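PDB 3HE3: UDP-galactopyranose mutase from Deinococcus radiodurans, which probably interconverts UDP-galactopyranose and UDP-galactofuranose with the help of a bound FAD cofactor. Local coordinates for residues H109-S114 against N207-D212; R131-N136 against R169-K174; T292-Y297 against R305-K310. All blocks are in the same frame, centred on the assembly; numbering follows the deposited sequence.

Contact 1: H109-S114 against N207-D212. With UDP (uridine-5'-diphosphate), chain S.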
loop_
_atom_site.group_PDB
_atom_site.type_symbol
_atom_site.label_atom_id
_atom_site.label_comp_id
_atom_site.label_asym_id
_atom_site.label_seq_id
_atom_site.Cartn_x
_atom_site.Cartn_y
_atom_site.Cartn_z
ATOM N N HIS E 109 -14.370 19.085 10.013
ATOM C CA HIS E 109 -15.469 18.165 9.755
ATOM C C HIS E 109 -16.818 18.776 10.119
ATOM O O HIS E 109 -16.926 19.532 11.080
ATOM C CB HIS E 109 -15.240 16.881 10.555
ATOM C CG HIS E 109 -16.062 15.719 10.095
ATOM N ND1 HIS E 109 -16.024 15.249 8.796
ATOM C CD2 HIS E 109 -16.922 14.915 10.758
ATOM C CE1 HIS E 109 -16.835 14.214 8.682
ATOM N NE2 HIS E 109 -17.392 13.989 9.859
ATOM N N ARG E 110 -17.846 18.447 9.343
ATOM C CA ARG E 110 -19.203 18.907 9.633
ATOM C C ARG E 110 -20.227 17.809 9.370
ATOM O O ARG E 110 -20.251 17.215 8.292
ATOM C CB ARG E 110 -19.548 20.152 8.819
ATOM C CG ARG E 110 -18.946 21.432 9.362
ATOM C CD ARG E 110 -19.379 22.619 8.532
ATOM N NE ARG E 110 -18.948 23.885 9.112
ATOM C CZ ARG E 110 -17.712 24.361 9.027
ATOM N NH1 ARG E 110 -16.775 23.669 8.393
ATOM N NH2 ARG E 110 -17.410 25.527 9.584
ATOM N N VAL E 111 -21.075 17.551 10.357
ATOM C CA VAL E 111 -22.037 16.463 10.270
ATOM C C VAL E 111 -23.482 16.962 10.300
ATOM O O VAL E 111 -23.847 17.804 11.118
ATOM C CB VAL E 111 -21.818 15.446 11.403
ATOM C CG1 VAL E 111 -22.920 14.398 11.405
ATOM C CG2 VAL E 111 -20.440 14.795 11.269
ATOM N N LEU E 112 -24.295 16.443 9.384
ATOM C CA LEU E 112 -25.727 16.711 9.372
ATOM C C LEU E 112 -26.484 15.479 9.853
ATOM O O LEU E 112 -26.091 14.348 9.570
ATOM C CB LEU E 112 -26.188 17.081 7.965
ATOM C CG LEU E 112 -26.356 18.558 7.610
ATOM C CD1 LEU E 112 -25.756 19.461 8.670
ATOM C CD2 LEU E 112 -25.702 18.810 6.263
ATOM N N ALA E 113 -27.564 15.702 10.590
ATOM C CA ALA E 113 -28.406 14.612 11.063
ATOM C C ALA E 113 -29.756 14.661 10.365
ATOM O O ALA E 113 -30.416 15.705 10.335
ATOM C CB ALA E 113 -28.589 14.695 12.565
ATOM N N SER E 114 -30.156 13.529 9.796
ATOM C CA SER E 114 -31.447 13.428 9.130
ATOM C C SER E 114 -32.551 13.272 10.169
ATOM O O SER E 114 -32.722 12.211 10.763
ATOM C CB SER E 114 -31.456 12.257 8.148
ATOM O OG SER E 114 -32.611 12.287 7.330
ATOM N N ASN E 207 -21.100 24.954 13.789
ATOM C CA ASN E 207 -21.584 23.712 13.191
ATOM C C ASN E 207 -20.498 22.670 12.930
ATOM O O ASN E 207 -20.763 21.651 12.291
ATOM C CB ASN E 207 -22.370 23.983 11.898
ATOM C CG ASN E 207 -21.527 24.658 10.832
ATOM O OD1 ASN E 207 -20.441 25.165 11.112
ATOM N ND2 ASN E 207 -22.026 24.671 9.604
ATOM N N ARG E 208 -19.282 22.919 13.409
ATOM C CA ARG E 208 -18.231 21.908 13.312
ATOM C C ARG E 208 -18.483 20.821 14.345
ATOM O O ARG E 208 -18.972 21.097 15.436
ATOM C CB ARG E 208 -16.834 22.503 13.525
ATOM C CG ARG E 208 -16.526 23.765 12.747
ATOM C CD ARG E 208 -16.230 24.904 13.701
ATOM N NE ARG E 208 -14.828 24.951 14.109
ATOM C CZ ARG E 208 -14.390 25.539 15.219
ATOM N NH1 ARG E 208 -15.246 26.116 16.052
ATOM N NH2 ARG E 208 -13.096 25.539 15.506
ATOM N N TYR E 209 -18.151 19.583 14.003
ATOM C CA TYR E 209 -18.318 18.476 14.935
ATOM C C TYR E 209 -17.258 18.555 16.037
ATOM O O TYR E 209 -17.438 18.009 17.126
ATOM C CB TYR E 209 -18.243 17.142 14.190
ATOM C CG TYR E 209 -18.991 16.004 14.853
ATOM C CD1 TYR E 209 -20.375 16.040 14.996
ATOM C CD2 TYR E 209 -18.317 14.880 15.312
ATOM C CE1 TYR E 209 -21.062 14.993 15.596
ATOM C CE2 TYR E 209 -18.992 13.831 15.908
ATOM C CZ TYR E 209 -20.364 13.890 16.048
ATOM O OH TYR E 209 -21.031 12.841 16.644
ATOM N N PHE E 210 -16.156 19.242 15.744
ATOM C CA PHE E 210 -15.102 19.484 16.728
ATOM C C PHE E 210 -14.774 20.974 16.821
ATOM O O PHE E 210 -14.772 21.681 15.812
ATOM C CB PHE E 210 -13.827 18.717 16.362
ATOM C CG PHE E 210 -14.066 17.292 15.961
ATOM C CD1 PHE E 210 -13.965 16.909 14.631
ATOM C CD2 PHE E 210 -14.403 16.332 16.907
ATOM C CE1 PHE E 210 -14.191 15.592 14.247
ATOM C CE2 PHE E 210 -14.629 15.010 16.529
ATOM C CZ PHE E 210 -14.523 14.642 15.197
ATOM N N ALA E 211 -14.500 21.451 18.032
ATOM C CA ALA E 211 -14.006 22.812 18.217
ATOM C C ALA E 211 -12.557 22.778 18.688
ATOM O O ALA E 211 -12.091 23.693 19.363
ATOM C CB ALA E 211 -14.878 23.591 19.201
ATOM N N ASP E 212 -11.852 21.711 18.324
ATOM C CA ASP E 212 -10.448 21.560 18.673
ATOM C C ASP E 212 -9.606 22.626 17.986
ATOM O O ASP E 212 -10.037 23.241 17.015
ATOM C CB ASP E 212 -9.940 20.171 18.280
ATOM C CG ASP E 212 -10.640 19.057 19.032
ATOM O OD1 ASP E 212 -10.016 17.991 19.235
ATOM O OD2 ASP E 212 -11.812 19.245 19.426
HETATM N N1 UDP S . -24.788 10.186 19.316
HETATM C C2 UDP S . -26.151 10.270 19.100
HETATM N N3 UDP S . -26.642 10.952 18.006
HETATM C C4 UDP S . -25.774 11.554 17.118
HETATM C C5 UDP S . -24.402 11.468 17.340
HETATM C C6 UDP S . -23.925 10.855 18.494
HETATM O O2 UDP S . -26.935 9.735 19.884
HETATM O O4 UDP S . -26.216 12.162 16.139
HETATM C "C1'" UDP S . -24.287 9.452 20.492
HETATM C "C2'" UDP S . -24.135 7.988 20.128
HETATM O "O2'" UDP S . -24.533 7.184 21.215
HETATM C "C3'" UDP S . -22.650 7.833 19.878
HETATM C "C4'" UDP S . -22.047 8.884 20.791
HETATM O "O4'" UDP S . -23.001 9.925 20.853
HETATM O "O3'" UDP S . -22.213 6.539 20.210
HETATM C "C5'" UDP S . -20.702 9.401 20.295
HETATM O "O5'" UDP S . -20.766 9.714 18.923
HETATM P PA UDP S . -19.396 9.898 18.102
HETATM O O1A UDP S . -18.558 10.927 18.763
HETATM O O2A UDP S . -19.655 10.260 16.688
HETATM O O3A UDP S . -18.666 8.471 18.253
HETATM P PB UDP S . -18.049 7.664 17.006
HETATM O O1B UDP S . -19.064 6.739 16.462
HETATM O O2B UDP S . -16.855 6.910 17.455
HETATM O O3B UDP S . -17.655 8.622 15.951
HETATM O O HOH W 1 -21.122 19.151 12.661
HETATM O O HOH W 2 -23.495 20.838 10.799
#

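Contact 2: R131-N136 against R169-K174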
loop_
_atom_site.group_PDB
_atom_site.type_symbol
_atom_site.label_atom_id
_atom_site.label_comp_id
_atom_site.label_asym_id
_atom_site.label_seq_id
_atom_site.Cartn_x
_atom_site.Cartn_y
_atom_site.Cartn_z
ATOM N N ARG E 131 -34.579 25.764 13.289
ATOM C CA ARG E 131 -34.956 25.085 12.055
ATOM C C ARG E 131 -35.924 23.937 12.329
ATOM O O ARG E 131 -36.859 23.707 11.560
ATOM C CB ARG E 131 -33.716 24.573 11.310
ATOM C CG ARG E 131 -32.865 25.677 10.679
ATOM C CD ARG E 131 -31.809 25.109 9.748
ATOM N NE ARG E 131 -32.378 24.125 8.830
ATOM C CZ ARG E 131 -31.665 23.297 8.070
ATOM N NH1 ARG E 131 -30.338 23.325 8.107
ATOM N NH2 ARG E 131 -32.286 22.434 7.275
ATOM N N LEU E 132 -35.703 23.232 13.434
ATOM C CA LEU E 132 -36.545 22.096 13.809
ATOM C C LEU E 132 -37.981 22.506 14.158
ATOM O O LEU E 132 -38.942 21.863 13.731
ATOM C CB LEU E 132 -35.924 21.334 14.985
ATOM C CG LEU E 132 -36.548 19.975 15.305
ATOM C CD1 LEU E 132 -36.388 19.037 14.123
ATOM C CD2 LEU E 132 -35.935 19.368 16.556
ATOM N N TYR E 133 -38.118 23.580 14.930
ATOM C CA TYR E 133 -39.420 23.996 15.443
ATOM C C TYR E 133 -39.980 25.209 14.729
ATOM O O TYR E 133 -41.113 25.606 14.983
ATOM C CB TYR E 133 -39.335 24.294 16.941
ATOM C CG TYR E 133 -38.975 23.095 17.781
ATOM C CD1 TYR E 133 -39.750 21.943 17.745
ATOM C CD2 TYR E 133 -37.870 23.115 18.620
ATOM C CE1 TYR E 133 -39.431 20.846 18.509
ATOM C CE2 TYR E 133 -37.543 22.019 19.389
ATOM C CZ TYR E 133 -38.330 20.888 19.331
ATOM O OH TYR E 133 -38.013 19.787 20.094
ATOM N N GLY E 134 -39.189 25.806 13.845
ATOM C CA GLY E 134 -39.618 27.007 13.150
ATOM C C GLY E 134 -39.622 28.218 14.064
ATOM O O GLY E 134 -40.516 29.062 13.991
ATOM N N LEU E 135 -38.612 28.296 14.928
ATOM C CA LEU E 135 -38.473 29.401 15.867
ATOM C C LEU E 135 -37.484 30.436 15.357
ATOM O O LEU E 135 -36.859 30.262 14.312
ATOM C CB LEU E 135 -37.981 28.897 17.225
ATOM C CG LEU E 135 -38.684 27.715 17.882
ATOM C CD1 LEU E 135 -37.827 27.188 19.013
ATOM C CD2 LEU E 135 -40.047 28.129 18.395
ATOM N N ASN E 136 -37.341 31.512 16.121
ATOM C CA ASN E 136 -36.362 32.549 15.833
ATOM C C ASN E 136 -35.676 33.049 17.095
ATOM O O ASN E 136 -35.592 34.249 17.341
ATOM C CB ASN E 136 -37.005 33.713 15.088
ATOM C CG ASN E 136 -36.713 33.674 13.603
ATOM O OD1 ASN E 136 -35.857 34.411 13.113
ATOM N ND2 ASN E 136 -37.407 32.800 12.881
ATOM N N ARG E 169 -36.397 16.121 27.108
ATOM C CA ARG E 169 -36.786 14.802 26.618
ATOM C C ARG E 169 -36.986 14.737 25.100
ATOM O O ARG E 169 -36.524 13.796 24.450
ATOM C CB ARG E 169 -38.054 14.334 27.339
ATOM C CG ARG E 169 -38.583 12.976 26.899
ATOM C CD ARG E 169 -37.686 11.838 27.363
ATOM N NE ARG E 169 -37.394 11.925 28.788
ATOM C CZ ARG E 169 -36.528 11.139 29.417
ATOM N NH1 ARG E 169 -35.871 10.205 28.745
ATOM N NH2 ARG E 169 -36.318 11.290 30.716
ATOM N N ASP E 170 -37.673 15.727 24.536
ATOM C CA ASP E 170 -38.012 15.683 23.115
ATOM C C ASP E 170 -36.795 15.702 22.191
ATOM O O ASP E 170 -36.731 14.934 21.232
ATOM C CB ASP E 170 -38.965 16.809 22.724
ATOM C CG ASP E 170 -39.480 16.659 21.305
ATOM O OD1 ASP E 170 -39.766 17.684 20.650
ATOM O OD2 ASP E 170 -39.590 15.505 20.840
ATOM N N LEU E 171 -35.835 16.579 22.470
ATOM C CA LEU E 171 -34.629 16.646 21.650
ATOM C C LEU E 171 -33.757 15.411 21.857
ATOM O O LEU E 171 -32.981 15.038 20.982
ATOM C CB LEU E 171 -33.847 17.936 21.913
ATOM C CG LEU E 171 -34.506 19.175 21.298
ATOM C CD1 LEU E 171 -33.883 20.460 21.823
ATOM C CD2 LEU E 171 -34.432 19.115 19.781
ATOM N N TYR E 172 -33.902 14.776 23.015
ATOM C CA TYR E 172 -33.200 13.535 23.320
ATOM C C TYR E 172 -33.727 12.404 22.443
ATOM O O TYR E 172 -32.956 11.641 21.858
ATOM C CB TYR E 172 -33.374 13.193 24.803
ATOM C CG TYR E 172 -33.060 11.760 25.187
ATOM C CD1 TYR E 172 -31.754 11.287 25.188
ATOM C CD2 TYR E 172 -34.071 10.888 25.576
ATOM C CE1 TYR E 172 -31.465 9.980 25.549
ATOM C CE2 TYR E 172 -33.793 9.584 25.938
ATOM C CZ TYR E 172 -32.489 9.134 25.923
ATOM O OH TYR E 172 -32.212 7.831 26.285
ATOM N N ASN E 173 -35.048 12.310 22.343
ATOM C CA ASN E 173 -35.675 11.283 21.526
ATOM C C ASN E 173 -35.329 11.422 20.044
ATOM O O ASN E 173 -35.132 10.429 19.340
ATOM C CB ASN E 173 -37.192 11.307 21.722
ATOM C CG ASN E 173 -37.603 10.903 23.128
ATOM O OD1 ASN E 173 -36.927 10.105 23.781
ATOM N ND2 ASN E 173 -38.719 11.452 23.599
ATOM N N LYS E 174 -35.240 12.660 19.576
ATOM C CA LYS E 174 -35.017 12.913 18.160
ATOM C C LYS E 174 -33.576 12.677 17.718
ATOM O O LYS E 174 -33.340 12.189 16.617
ATOM C CB LYS E 174 -35.464 14.329 17.791
ATOM C CG LYS E 174 -36.961 14.548 17.952
ATOM C CD LYS E 174 -37.444 15.732 17.136
ATOM C CE LYS E 174 -38.944 15.655 16.887
ATOM N NZ LYS E 174 -39.732 16.028 18.091
#

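Contact 3: T292-Y297 against R305-K310. With UDP (uridine-5'-diphosphate), chain S.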
loop_
_atom_site.group_PDB
_atom_site.type_symbol
_atom_site.label_atom_id
_atom_site.label_comp_id
_atom_site.label_asym_id
_atom_site.label_seq_id
_atom_site.Cartn_x
_atom_site.Cartn_y
_atom_site.Cartn_z
ATOM N N THR E 292 -22.387 17.167 3.169
ATOM C CA THR E 292 -21.224 17.194 4.056
ATOM C C THR E 292 -20.464 15.883 3.999
ATOM O O THR E 292 -20.799 14.989 3.225
ATOM C CB THR E 292 -21.610 17.434 5.528
ATOM O OG1 THR E 292 -22.889 16.843 5.796
ATOM C CG2 THR E 292 -21.666 18.914 5.836
ATOM N N GLY E 293 -19.440 15.773 4.839
ATOM C CA GLY E 293 -18.651 14.559 4.933
ATOM C C GLY E 293 -19.473 13.399 5.462
ATOM O O GLY E 293 -19.309 12.266 5.015
ATOM N N THR E 294 -20.364 13.685 6.409
ATOM C CA THR E 294 -21.170 12.639 7.035
ATOM C C THR E 294 -22.602 13.071 7.326
ATOM O O THR E 294 -22.842 14.191 7.782
ATOM C CB THR E 294 -20.543 12.161 8.359
ATOM O OG1 THR E 294 -19.340 11.440 8.086
ATOM C CG2 THR E 294 -21.503 11.257 9.111
ATOM N N VAL E 295 -23.544 12.168 7.064
ATOM C CA VAL E 295 -24.929 12.356 7.467
ATOM C C VAL E 295 -25.342 11.248 8.434
ATOM O O VAL E 295 -25.233 10.062 8.115
ATOM C CB VAL E 295 -25.876 12.347 6.260
ATOM C CG1 VAL E 295 -27.322 12.405 6.727
ATOM C CG2 VAL E 295 -25.565 13.504 5.339
ATOM N N ASN E 296 -25.808 11.641 9.618
ATOM C CA ASN E 296 -26.266 10.694 10.630
ATOM C C ASN E 296 -27.732 10.326 10.455
ATOM O O ASN E 296 -28.546 11.156 10.051
ATOM C CB ASN E 296 -26.061 11.271 12.032
ATOM C CG ASN E 296 -24.620 11.210 12.484
ATOM O OD1 ASN E 296 -23.750 10.712 11.768
ATOM N ND2 ASN E 296 -24.360 11.715 13.683
ATOM N N TYR E 297 -28.071 9.082 10.777
ATOM C CA TYR E 297 -29.459 8.636 10.705
ATOM C C TYR E 297 -29.949 8.120 12.050
ATOM O O TYR E 297 -29.919 6.923 12.314
ATOM C CB TYR E 297 -29.634 7.589 9.600
ATOM C CG TYR E 297 -29.491 8.183 8.215
ATOM C CD1 TYR E 297 -28.313 8.039 7.491
ATOM C CD2 TYR E 297 -30.522 8.919 7.647
ATOM C CE1 TYR E 297 -28.175 8.596 6.234
ATOM C CE2 TYR E 297 -30.394 9.480 6.395
ATOM C CZ TYR E 297 -29.219 9.319 5.692
ATOM O OH TYR E 297 -29.090 9.881 4.437
ATOM N N ARG E 305 -24.969 5.974 9.704
ATOM C CA ARG E 305 -24.487 7.136 8.974
ATOM C C ARG E 305 -23.826 6.777 7.649
ATOM O O ARG E 305 -23.393 5.642 7.444
ATOM C CB ARG E 305 -23.480 7.885 9.836
ATOM C CG ARG E 305 -22.377 6.989 10.357
ATOM C CD ARG E 305 -21.518 7.709 11.366
ATOM N NE ARG E 305 -20.351 6.919 11.737
ATOM C CZ ARG E 305 -19.476 7.279 12.669
ATOM N NH1 ARG E 305 -19.640 8.419 13.328
ATOM N NH2 ARG E 305 -18.440 6.498 12.945
ATOM N N VAL E 306 -23.756 7.765 6.761
ATOM C CA VAL E 306 -23.046 7.653 5.496
ATOM C C VAL E 306 -21.945 8.694 5.481
ATOM O O VAL E 306 -22.157 9.833 5.896
ATOM C CB VAL E 306 -23.951 7.981 4.297
ATOM C CG1 VAL E 306 -23.501 7.206 3.064
ATOM C CG2 VAL E 306 -25.404 7.718 4.628
ATOM N N SER E 307 -20.774 8.312 4.989
ATOM C CA SER E 307 -19.667 9.247 4.869
ATOM C C SER E 307 -19.185 9.322 3.428
ATOM O O SER E 307 -19.188 8.316 2.714
ATOM C CB SER E 307 -18.517 8.836 5.790
ATOM O OG SER E 307 -18.872 9.003 7.150
ATOM N N GLU E 308 -18.778 10.516 3.001
ATOM C CA GLU E 308 -18.245 10.699 1.655
ATOM C C GLU E 308 -16.802 11.182 1.724
ATOM O O GLU E 308 -16.532 12.318 2.119
ATOM C CB GLU E 308 -19.106 11.677 0.859
ATOM C CG GLU E 308 -18.807 11.672 -0.630
ATOM C CD GLU E 308 -19.753 12.554 -1.414
ATOM O OE1 GLU E 308 -19.681 12.542 -2.660
ATOM O OE2 GLU E 308 -20.568 13.259 -0.785
ATOM N N PHE E 309 -15.879 10.315 1.323
ATOM C CA PHE E 309 -14.457 10.543 1.557
ATOM C C PHE E 309 -13.860 11.776 0.874
ATOM O O PHE E 309 -12.937 12.390 1.415
ATOM C CB PHE E 309 -13.654 9.281 1.235
ATOM C CG PHE E 309 -13.971 8.128 2.141
ATOM C CD1 PHE E 309 -14.752 7.075 1.697
ATOM C CD2 PHE E 309 -13.511 8.110 3.447
ATOM C CE1 PHE E 309 -15.055 6.019 2.537
ATOM C CE2 PHE E 309 -13.811 7.061 4.289
ATOM C CZ PHE E 309 -14.581 6.013 3.833
ATOM N N LYS E 310 -14.382 12.151 -0.291
ATOM C CA LYS E 310 -13.852 13.316 -1.006
ATOM C C LYS E 310 -13.968 14.617 -0.203
ATOM O O LYS E 310 -13.089 15.477 -0.286
ATOM C CB LYS E 310 -14.487 13.460 -2.390
ATOM C CG LYS E 310 -13.920 12.489 -3.415
ATOM C CD LYS E 310 -14.761 12.440 -4.676
ATOM C CE LYS E 310 -14.917 13.815 -5.289
ATOM N NZ LYS E 310 -15.614 13.754 -6.596
HETATM N N1 UDP S . -24.788 10.186 19.316
HETATM C C2 UDP S . -26.151 10.270 19.100
HETATM N N3 UDP S . -26.642 10.952 18.006
HETATM C C4 UDP S . -25.774 11.554 17.118
HETATM C C5 UDP S . -24.402 11.468 17.340
HETATM C C6 UDP S . -23.925 10.855 18.494
HETATM O O2 UDP S . -26.935 9.735 19.884
HETATM O O4 UDP S . -26.216 12.162 16.139
HETATM C "C1'" UDP S . -24.287 9.452 20.492
HETATM C "C2'" UDP S . -24.135 7.988 20.128
HETATM O "O2'" UDP S . -24.533 7.184 21.215
HETATM C "C3'" UDP S . -22.650 7.833 19.878
HETATM C "C4'" UDP S . -22.047 8.884 20.791
HETATM O "O4'" UDP S . -23.001 9.925 20.853
HETATM O "O3'" UDP S . -22.213 6.539 20.210
HETATM C "C5'" UDP S . -20.702 9.401 20.295
HETATM O "O5'" UDP S . -20.766 9.714 18.923
HETATM P PA UDP S . -19.396 9.898 18.102
HETATM O O1A UDP S . -18.558 10.927 18.763
HETATM O O2A UDP S . -19.655 10.260 16.688
HETATM O O3A UDP S . -18.666 8.471 18.253
HETATM P PB UDP S . -18.049 7.664 17.006
HETATM O O1B UDP S . -19.064 6.739 16.462
HETATM O O2B UDP S . -16.855 6.910 17.455
HETATM O O3B UDP S . -17.655 8.622 15.951
#

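Contact 1: H109-S114 against N207-D212
The amide N of Tyr209 bonds to O of His109 at 3.2 Å, a nearly straight bond (167°) that joins the irregular backbone of 207-212 to 109-114. CA of Arg208 approaches the same oxygen in a CA-H...O contact. Water 1 extends the link: it accepts from N of Val111 and lies 2.6 Å from O of Asn207, to which it can donate.

The Arg110 chain, extended from CG to NE, crosses the Asn207 side chain at an angle. Its NE donates to OD1 of Asn207 at 2.8 Å. The amide and guanidinium planes are 70° apart, and the NE stands above the amide plane, well off the C=O direction. NH2 adds a weak bond to the same oxygen. CG of Arg208 lies over one face of this guanidinium. The charged end of Arg208 turns elsewhere, to a salt bridge with Asp206.

Val111 sits over one face of the Tyr209 ring, with CG2 4.2 Å from the ring centroid in a CH-pi contact. With chi1 at -154°, Tyr209 swings its ring away from the backbone N, past the Val111 methyl and toward the nucleotide. There its OH donates to O2A of UDP at 2.9 Å. CE1 of Phe210 meets CB of His109 obliquely at 4.0 Å, and ND1 of His109 bonds to Tyr107.

The arrangement is part of the UDP-binding site: a loop laid against a segment of the mixed sheet presents a tyrosine hydroxyl to the alpha-phosphate.

Contact 2: R131-N136 against R169-K174
Tyr133 and Asp170 meet through one hydrogen bond. The OH of Tyr133 donates to OD1 of Asp170 at 2.8 Å. The two side chains reach for each other across the gap between the helices, and OD1 lies at the edge of the ring, near its plane. The hydroxyl in turn meets OD1 from above the carboxylate plane, 44° out of it. Ring and carboxylate planes are 40° apart.

Beside this polar pair is a small apolar patch. CD2 of Leu132 touches CD2 of Leu171 at 3.6 Å, where the two leucines pass alongside, running opposite ways. The same Leu132 methyl meets CD of Lys174 at 4.0 Å. CD2 of Leu171 also lies 3.7 Å from OH of Tyr133, so this methyl touches both Leu132 and Tyr133.

The carboxylate of Asp170 is positioned from its own helix. NZ of Lys174, one turn on, forms a salt bridge to OD2 of Asp170 at 2.8 Å, on the syn side and close to the carboxylate plane. It adds a weak bond to OD1. A bend at the end of the lysine chain (chi4 76°) brings NZ back to the aspartate. Were Asp170 replaced by an alanine, the Tyr133 hydroxyl would probably lose this acceptor and the Lys174 ammonium its mate, leaving the lysine end free to swing away.

This surface contact joins the C-terminal end of helix 126-133 to the 169-174 part of helix 169-184. Leu132 also packs on Leu120 of strand 118-122, and Leu132 and Lys174 both touch Asp116. On another side of helix 169-184, Tyr172 packs against helix 159-167.

Contact 3: T292-Y297 against R305-K310
Strands 294-296 and 305-308 form a beta hairpin in the mixed sheet beside the UDP site, and the contact between them carries two residues that hold the nucleotide. Asn296 and Arg305 are a non-hydrogen-bonded antiparallel pair. Their side chains leave the same face as close companions and run in one direction. ND2 of Asn296 donates to O4 of the uracil at 3.1 Å, while OD1 of Asn296 turns back to CB of Arg305 at 3.4 Å. The Arg305 chain runs out extended, and its NH1 donates to O3B of the beta-phosphate at 3.3 Å (161°). That oxygen lies at the guanidinium edge, near its plane. NE of Arg305 is held by a salt bridge to Glu325.

Val295 and Val306 are the hydrogen-bonded pair. Each amide N donates to the carbonyl O of the other, both at 3.0 Å. Farther along, N of Glu308 bonds to O of Gly293 at 2.7 Å. Thr294 shares the face of Asn296, and its OG1 is hydrogen-bonded to OG of Ser307, although the place of that serine oxygen is less sure. On the opposite face from Asn296, CG2 of Val306 meets the edge of the Tyr297 ring at CE1.

The pairing sets an amide and a guanidinium at neighbouring places on one strand pair, aimed at opposite ends of UDP. The amide meets the base at its carbonyl oxygen. The cationic guanidinium would favour the negative diphosphate, and its salt bridge to Glu325 is likely to limit how far it can turn.

Overall arrangement
Contacts 1 and 3 lie close together, with centres 11 Å apart, and share one mixed sheet. Strands 111-115 and 294-296 are parallel neighbours in it, joined by probable hydrogen bonds from Asn296 N to Leu112 O and from Ser114 N to Asn296 O. Both contacts touch UDP. Contact 2 is peripheral: its centre is about 18 Å from that of contact 1 and 22 Å from that of contact 3. Along the chain it is nested inside the loop closed by contact 1, and contact 3 follows. Its helix 169-184 runs on to the UDP-binding residues Tyr179, Thr180 and Trp184. With contacts 1 and 3, parts of the chain far apart in sequence meet at one nucleotide site.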